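Local coordinates for choline dehydrogenase and related flavoproteins (Aspergillus oryzae, PDB 3Q9T), which is a formate oxidase of the glucose-methanol-choline oxidoreductase family, oxidising formate with an 8-formyl-FAD cofactor, at residues S53-L58 with L96-W101; S158-I163 with C199-Y204. One frame throughout, in Å; residues are numbered along the deposited sequence.

Both contacts are buried, and they meet at one sheet: strand 100-101, at the end of the second segment of interaction 1, runs beside strand 195-204, which supplies one side of interaction 2. The F99 O to T202 N and W101 N to C200 O pairs probably bond them directly, and the F99 ring packs on I203. Their chemistry differs with their place. Interaction 1, nearer the molecular centre (about 11 Å against 17 Å, centre to centre) and against the flavin, joins a 3-10 turn to a cofactor-binding loop through apolar side chains and one shared water. Interaction 2 is an antiparallel strand pairing held by backbone hydrogen bonds, with a cysteine sulfur over a histidine ring.

Interaction 1: S53-L58 with L96-W101; sequences SSAMDL and LNYFTW. With FAY ([(2R,3S,4R,5R)-5-(6-amino-9H-purin-9-yl)-3,4-dihydroxytetrahydrofuran-2-yl]methyl (2R,3S,4S)-5-(8-formyl-7-methyl-2,4-dioxo-3,4-dihydrobenzo[g]pteridin-10(2H)-yl)-2,3,4-trihydroxypentyl dihydrogen diphosphate), chain D.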
loop_
_atom_site.group_PDB
_atom_site.type_symbol
_atom_site.label_atom_id
_atom_site.label_comp_id
_atom_site.label_asym_id
_atom_site.label_seq_id
_atom_site.Cartn_x
_atom_site.Cartn_y
_atom_site.Cartn_z
ATOM N N SER A 53 -15.359 -21.639 13.711
ATOM C CA SER A 53 -14.759 -21.838 12.388
ATOM C C SER A 53 -15.076 -20.701 11.422
ATOM O O SER A 53 -14.494 -20.624 10.345
ATOM C CB SER A 53 -15.146 -23.196 11.771
ATOM O OG SER A 53 -16.527 -23.287 11.463
ATOM N N SER A 54 -15.994 -19.825 11.816
ATOM C CA SER A 54 -16.387 -18.680 11.001
ATOM C C SER A 54 -15.527 -17.438 11.256
ATOM O O SER A 54 -15.674 -16.443 10.552
ATOM C CB SER A 54 -17.847 -18.304 11.274
ATOM O OG SER A 54 -18.748 -19.221 10.694
ATOM N N ALA A 55 -14.654 -17.489 12.261
ATOM C CA ALA A 55 -13.886 -16.302 12.690
ATOM C C ALA A 55 -13.295 -15.480 11.541
ATOM O O ALA A 55 -13.578 -14.282 11.417
ATOM C CB ALA A 55 -12.796 -16.692 13.677
ATOM N N MET A 56 -12.478 -16.122 10.710
ATOM C CA MET A 56 -11.841 -15.435 9.590
ATOM C C MET A 56 -12.839 -14.740 8.665
ATOM O O MET A 56 -12.560 -13.661 8.143
ATOM C CB MET A 56 -10.900 -16.375 8.824
ATOM C CG MET A 56 -9.753 -16.814 9.697
ATOM S SD MET A 56 -8.413 -17.719 8.910
ATOM C CE MET A 56 -9.153 -19.347 8.808
ATOM N N ASP A 57 -14.016 -15.328 8.501
ATOM C CA ASP A 57 -15.045 -14.712 7.681
ATOM C C ASP A 57 -15.551 -13.397 8.262
ATOM O O ASP A 57 -16.240 -12.668 7.570
ATOM C CB ASP A 57 -16.246 -15.650 7.517
ATOM C CG ASP A 57 -15.914 -16.909 6.733
ATOM O OD1 ASP A 57 -15.097 -16.832 5.789
ATOM O OD2 ASP A 57 -16.481 -17.978 7.065
ATOM N N LEU A 58 -15.251 -13.107 9.530
ATOM C CA LEU A 58 -15.689 -11.847 10.152
ATOM C C LEU A 58 -14.892 -10.619 9.685
ATOM O O LEU A 58 -15.300 -9.480 9.936
ATOM C CB LEU A 58 -15.642 -11.925 11.682
ATOM C CG LEU A 58 -16.614 -12.892 12.355
ATOM C CD1 LEU A 58 -16.218 -13.097 13.814
ATOM C CD2 LEU A 58 -18.059 -12.425 12.236
ATOM N N LEU A 96 -14.312 -11.421 17.524
ATOM C CA LEU A 96 -13.896 -11.869 16.193
ATOM C C LEU A 96 -12.468 -12.422 16.110
ATOM O O LEU A 96 -11.970 -12.662 15.009
ATOM C CB LEU A 96 -14.149 -10.801 15.108
ATOM C CG LEU A 96 -13.664 -9.354 15.235
ATOM C CD1 LEU A 96 -12.217 -9.224 15.694
ATOM C CD2 LEU A 96 -13.896 -8.570 13.926
ATOM N N ASN A 97 -11.834 -12.642 17.264
ATOM C CA ASN A 97 -10.429 -13.080 17.303
ATOM C C ASN A 97 -10.249 -14.581 17.085
ATOM O O ASN A 97 -11.236 -15.296 16.876
ATOM C CB ASN A 97 -9.693 -12.563 18.562
ATOM C CG ASN A 97 -10.036 -13.356 19.840
ATOM O OD1 ASN A 97 -10.633 -14.432 19.789
ATOM N ND2 ASN A 97 -9.631 -12.820 20.990
ATOM N N TYR A 98 -8.999 -15.057 17.086
ATOM C CA TYR A 98 -8.731 -16.470 16.773
ATOM C C TYR A 98 -8.368 -17.328 18.007
ATOM O O TYR A 98 -7.604 -18.304 17.933
ATOM C CB TYR A 98 -7.730 -16.604 15.603
ATOM C CG TYR A 98 -8.143 -15.726 14.439
ATOM C CD1 TYR A 98 -7.208 -14.975 13.735
ATOM C CD2 TYR A 98 -9.490 -15.615 14.073
ATOM C CE1 TYR A 98 -7.596 -14.142 12.693
ATOM C CE2 TYR A 98 -9.891 -14.782 13.036
ATOM C CZ TYR A 98 -8.934 -14.045 12.350
ATOM O OH TYR A 98 -9.309 -13.201 11.326
ATOM N N PHE A 99 -8.924 -16.916 19.143
ATOM C CA PHE A 99 -9.184 -17.799 20.282
ATOM C C PHE A 99 -8.016 -18.150 21.189
ATOM O O PHE A 99 -8.230 -18.415 22.372
ATOM C CB PHE A 99 -9.858 -19.091 19.808
ATOM C CG PHE A 99 -10.981 -18.863 18.875
ATOM C CD1 PHE A 99 -12.196 -18.352 19.343
ATOM C CD2 PHE A 99 -10.848 -19.148 17.530
ATOM C CE1 PHE A 99 -13.267 -18.143 18.473
ATOM C CE2 PHE A 99 -11.913 -18.928 16.652
ATOM C CZ PHE A 99 -13.121 -18.414 17.135
ATOM N N THR A 100 -6.802 -18.179 20.645
ATOM C CA THR A 100 -5.646 -18.619 21.417
ATOM C C THR A 100 -5.521 -17.879 22.744
ATOM O O THR A 100 -5.724 -16.666 22.829
ATOM C CB THR A 100 -4.328 -18.513 20.651
ATOM O OG1 THR A 100 -4.525 -18.892 19.281
ATOM C CG2 THR A 100 -3.300 -19.450 21.277
ATOM N N TRP A 101 -5.209 -18.641 23.785
ATOM C CA TRP A 101 -5.156 -18.125 25.143
ATOM C C TRP A 101 -3.815 -18.493 25.720
ATOM O O TRP A 101 -3.582 -19.655 26.067
ATOM C CB TRP A 101 -6.267 -18.742 25.972
ATOM C CG TRP A 101 -6.331 -18.281 27.402
ATOM C CD1 TRP A 101 -5.720 -18.859 28.471
ATOM C CD2 TRP A 101 -7.090 -17.174 27.921
ATOM N NE1 TRP A 101 -6.040 -18.180 29.624
ATOM C CE2 TRP A 101 -6.880 -17.143 29.315
ATOM C CE3 TRP A 101 -7.918 -16.205 27.340
ATOM C CZ2 TRP A 101 -7.462 -16.182 30.137
ATOM C CZ3 TRP A 101 -8.496 -15.252 28.154
ATOM C CH2 TRP A 101 -8.266 -15.244 29.542
HETATM P P FAY D . -9.345 -4.458 23.853
HETATM N N1 FAY D . -5.323 -12.290 20.742
HETATM C C2 FAY D . -5.188 -13.577 21.257
HETATM O O2 FAY D . -4.855 -13.740 22.425
HETATM N N3 FAY D . -5.858 -14.622 20.657
HETATM C C4 FAY D . -6.146 -14.536 19.318
HETATM O O4 FAY D . -6.024 -15.572 18.637
HETATM N N5 FAY D . -6.582 -13.125 17.443
HETATM C C6 FAY D . -7.539 -11.824 15.737
HETATM C C7 FAY D . -8.059 -10.631 15.265
HETATM C C8 FAY D . -8.028 -9.496 16.081
HETATM O O8 FAY D . -8.926 -7.353 16.382
HETATM C C9 FAY D . -7.587 -9.610 17.406
HETATM P PA FAY D . -11.399 -4.196 21.924
HETATM C "C1'" FAY D . -6.394 -9.685 20.091
HETATM C C10 FAY D . -5.843 -12.102 19.483
HETATM N N10 FAY D . -6.352 -10.856 19.107
HETATM N N1A FAY D . -17.547 4.664 20.107
HETATM O O1A FAY D . -11.334 -3.931 20.457
HETATM C C1B FAY D . -15.570 -0.118 21.001
HETATM O O1P FAY D . -10.287 -4.495 25.032
HETATM C "C2'" FAY D . -7.633 -9.751 21.014
HETATM O "O2'" FAY D . -8.725 -10.057 20.222
HETATM C C2A FAY D . -18.157 3.607 20.756
HETATM O O2A FAY D . -11.667 -5.628 22.275
HETATM C C2B FAY D . -15.293 -1.204 19.977
HETATM O O2B FAY D . -16.410 -1.497 19.157
HETATM O O2P FAY D . -8.092 -3.667 24.180
HETATM C "C3'" FAY D . -8.020 -8.587 21.985
HETATM O "O3'" FAY D . -9.414 -8.307 22.086
HETATM N N3A FAY D . -17.494 2.399 20.908
HETATM C C3B FAY D . -14.950 -2.375 20.871
HETATM O O3B FAY D . -16.146 -2.976 21.303
HETATM O O3P FAY D . -10.050 -3.704 22.615
HETATM C "C4'" FAY D . -7.320 -7.273 21.739
HETATM O "O4'" FAY D . -5.933 -7.586 21.644
HETATM C C4A FAY D . -16.235 2.258 20.420
HETATM C C4B FAY D . -14.320 -1.730 22.081
HETATM O O4B FAY D . -14.629 -0.348 22.019
HETATM C C4X FAY D . -6.130 -13.257 18.731
HETATM C "C5'" FAY D . -7.616 -6.268 22.879
HETATM O "O5'" FAY D . -8.958 -5.939 23.265
HETATM C C5A FAY D . -15.601 3.315 19.773
HETATM C C5B FAY D . -12.821 -1.957 22.112
HETATM O O5B FAY D . -12.593 -3.278 22.538
HETATM C C5X FAY D . -6.904 -11.870 16.975
HETATM C C6A FAY D . -16.263 4.530 19.607
HETATM N N6A FAY D . -15.692 5.513 18.897
HETATM N N7A FAY D . -14.372 2.899 19.404
HETATM C C7M FAY D . -8.467 -10.559 13.813
HETATM C C8A FAY D . -14.200 1.621 19.804
HETATM C C8M FAY D . -8.918 -8.369 15.723
HETATM C C9A FAY D . -6.974 -10.778 17.856
HETATM N N9A FAY D . -15.343 1.213 20.426
HETATM O O HOH W 1 -11.787 -12.161 12.122
#
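A buried apolar contact backs the flavin site of this GMC-family fold: the 3-10 turn 53-58 packs through A55, M56 and L58 against the loop 96-101, whose other side binds 8-formyl-FAD. The methyl of A55 meets two aromatic rings, in directions about a right angle apart. Its CB lies in the plane of the Y98 ring, at the edge, 3.5 Å from Y98 CD2, and also touches F99 CE2. M56 crosses the tyrosine side chain at about a right angle; CG touches Y98 CE2. With CG beside the backbone N (chi1 -64°) and chi2 nearly extended, SD is carried above the ring face, a rather distant Met-aromatic contact at 5.3 Å from the centroid of the Y98 ring. Farther along the turn, L58 CD1 presses tightly on L96 CB.

The same tyrosine ring turns its opposite face to the cofactor, with FAY C6 above it but offset toward the rim, so Y98 separates the 3-10 turn from the isoalloxazine. L96 reaches the 8-formyl group with CD1. On N97, ND2 donates to the ribityl O2' while also bonding Q555. OD1 of N97 accepts from F99 N, which approaches from above the carbonyl plane and closes an Asx turn. At the pyrimidine end, FAY N3 donates to T100 O at 3.0 Å, which helps to hold that edge of the ring; Q555 bonds the same carbonyl as well.

Polar groups at the interface are joined by one water. It donates to A55 O and to L96 O, both at 2.9 Å, and accepts from Y98 OH at 2.8 Å, linking the turn, the loop and the phenol in one three-way bridge.

Interaction 2: S158-I163 with C199-Y204; sequences SHAELI and CCDTIY
S158 and D201 face each other as the hydrogen-bonded pair of a short antiparallel ladder between strands 155-159 and 195-204. Two backbone bonds join them: S158 N to D201 O at 3.2 Å, and the return bond from D201 N to S158 O at 2.8 Å, whose donor is tilted 30° from the carbonyl plane. The next pair, H159 and C200, is non-hydrogen-bonded, with CA atoms only 3.8 Å apart and CB atoms that set off in diverging directions. Just beyond it A160 N bonds C199 O, a fairly straight link (159° at the hydrogen) that carries the pairing past the end of the first strand. Two CA-H...O contacts, from C200 to S158 O and from H159 to C199 O, fill in between.

Among the side chains, C200 and H159 nevertheless meet closely, because SG swings over the imidazole. It stands 3.5 Å from the ring centroid, almost exactly on the normal, and so is nearly equidistant from all five ring atoms. Stacking with Y142 further packs this imidazole. A160 CB meets D201 OD1, bringing a methyl against the carboxylate.

The polar side chains bind locally or to neighbours. S158 OG, anti to the backbone N (chi1 173°), donates to H159 O along a lone pair. E161, extended beyond CG, crosses I203 at a slant, with OE2 4.0 Å from I203 CG2 and OE1 close to the Y204 backbone; two backbone amides, R205 N and G206 N, grip the carboxylate.

T202 forms the centre of an inverse gamma turn, and its OG1 bonds F99 O and Q555. The whole is an antiparallel pairing within the mixed beta-sheet next to the FAD site of this GMC oxidoreductase.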
loop_
_atom_site.group_PDB
_atom_site.type_symbol
_atom_site.label_atom_id
_atom_site.label_comp_id
_atom_site.label_asym_id
_atom_site.label_seq_id
_atom_site.Cartn_x
_atom_site.Cartn_y
_atom_site.Cartn_z
ATOM N N SER A 158 -10.382 -24.021 27.151
ATOM C CA SER A 158 -9.981 -25.416 27.103
ATOM C C SER A 158 -8.840 -25.551 26.118
ATOM O O SER A 158 -8.705 -24.724 25.212
ATOM C CB SER A 158 -11.164 -26.276 26.639
ATOM O OG SER A 158 -10.766 -27.612 26.420
ATOM N N HIS A 159 -8.006 -26.568 26.297
ATOM C CA HIS A 159 -7.124 -26.976 25.222
ATOM C C HIS A 159 -8.014 -27.152 24.012
ATOM O O HIS A 159 -9.194 -27.481 24.161
ATOM C CB HIS A 159 -6.438 -28.290 25.556
ATOM C CG HIS A 159 -5.311 -28.142 26.522
ATOM N ND1 HIS A 159 -5.497 -28.118 27.886
ATOM C CD2 HIS A 159 -3.985 -27.969 26.318
ATOM C CE1 HIS A 159 -4.329 -27.959 28.483
ATOM N NE2 HIS A 159 -3.396 -27.865 27.551
ATOM N N ALA A 160 -7.469 -26.896 22.825
ATOM C CA ALA A 160 -8.245 -27.053 21.601
ATOM C C ALA A 160 -9.000 -28.379 21.651
ATOM O O ALA A 160 -8.435 -29.408 22.039
ATOM C CB ALA A 160 -7.332 -27.003 20.374
ATOM N N GLU A 161 -10.276 -28.344 21.285
ATOM C CA GLU A 161 -11.076 -29.561 21.166
ATOM C C GLU A 161 -10.663 -30.201 19.853
ATOM O O GLU A 161 -11.109 -29.784 18.782
ATOM C CB GLU A 161 -12.578 -29.218 21.231
ATOM C CG GLU A 161 -12.922 -28.492 22.560
ATOM C CD GLU A 161 -14.351 -27.942 22.665
ATOM O OE1 GLU A 161 -14.936 -28.031 23.774
ATOM O OE2 GLU A 161 -14.881 -27.394 21.668
ATOM N N LEU A 162 -9.774 -31.193 19.946
ATOM C CA LEU A 162 -9.045 -31.696 18.789
ATOM C C LEU A 162 -9.936 -32.253 17.683
ATOM O O LEU A 162 -10.882 -32.991 17.956
ATOM C CB LEU A 162 -8.012 -32.738 19.225
ATOM C CG LEU A 162 -6.901 -32.126 20.075
ATOM C CD1 LEU A 162 -5.980 -33.194 20.662
ATOM C CD2 LEU A 162 -6.112 -31.085 19.262
ATOM N N ILE A 163 -9.633 -31.885 16.439
ATOM C CA ILE A 163 -10.300 -32.468 15.273
ATOM C C ILE A 163 -9.753 -33.874 14.995
ATOM O O ILE A 163 -8.549 -34.023 14.774
ATOM C CB ILE A 163 -10.029 -31.626 14.006
ATOM C CG1 ILE A 163 -10.508 -30.188 14.206
ATOM C CG2 ILE A 163 -10.707 -32.257 12.786
ATOM C CD1 ILE A 163 -10.189 -29.259 13.030
ATOM N N CYS A 199 -2.173 -25.759 22.363
ATOM C CA CYS A 199 -2.684 -24.467 22.835
ATOM C C CYS A 199 -4.066 -24.560 23.449
ATOM O O CYS A 199 -4.871 -25.427 23.087
ATOM C CB CYS A 199 -2.707 -23.428 21.699
ATOM S SG CYS A 199 -3.710 -23.864 20.279
ATOM N N CYS A 200 -4.336 -23.658 24.385
ATOM C CA CYS A 200 -5.689 -23.478 24.893
ATOM C C CYS A 200 -6.403 -22.372 24.136
ATOM O O CYS A 200 -5.777 -21.578 23.451
ATOM C CB CYS A 200 -5.680 -23.164 26.384
ATOM S SG CYS A 200 -5.072 -24.523 27.381
ATOM N N ASP A 201 -7.715 -22.314 24.287
ATOM C CA ASP A 201 -8.511 -21.450 23.460
ATOM C C ASP A 201 -9.706 -20.905 24.204
ATOM O O ASP A 201 -10.209 -21.541 25.125
ATOM C CB ASP A 201 -8.999 -22.230 22.250
ATOM C CG ASP A 201 -7.914 -22.450 21.239
ATOM O OD1 ASP A 201 -7.369 -23.573 21.179
ATOM O OD2 ASP A 201 -7.598 -21.483 20.511
ATOM N N THR A 202 -10.173 -19.734 23.781
ATOM C CA THR A 202 -11.452 -19.208 24.264
ATOM C C THR A 202 -12.586 -19.853 23.464
ATOM O O THR A 202 -13.432 -19.168 22.857
ATOM C CB THR A 202 -11.520 -17.670 24.214
ATOM O OG1 THR A 202 -11.029 -17.198 22.947
ATOM C CG2 THR A 202 -10.681 -17.063 25.364
ATOM N N ILE A 203 -12.569 -21.184 23.467
ATOM C CA ILE A 203 -13.619 -22.009 22.870
ATOM C C ILE A 203 -13.987 -23.123 23.858
ATOM O O ILE A 203 -13.115 -23.676 24.535
ATOM C CB ILE A 203 -13.143 -22.636 21.546
ATOM C CG1 ILE A 203 -12.773 -21.526 20.536
ATOM C CG2 ILE A 203 -14.215 -23.560 20.984
ATOM C CD1 ILE A 203 -12.048 -22.003 19.296
ATOM N N TYR A 204 -15.274 -23.429 23.965
ATOM C CA TYR A 204 -15.718 -24.544 24.794
ATOM C C TYR A 204 -17.023 -25.088 24.256
ATOM O O TYR A 204 -17.947 -24.325 23.945
ATOM C CB TYR A 204 -15.860 -24.140 26.262
ATOM C CG TYR A 204 -16.184 -25.290 27.194
ATOM C CD1 TYR A 204 -15.380 -26.424 27.233
ATOM C CD2 TYR A 204 -17.282 -25.237 28.049
ATOM C CE1 TYR A 204 -15.668 -27.482 28.079
ATOM C CE2 TYR A 204 -17.580 -26.290 28.905
ATOM C CZ TYR A 204 -16.766 -27.406 28.915
ATOM O OH TYR A 204 -17.039 -28.449 29.760
HETATM O O HOH W 2 -10.947 -25.164 23.305
#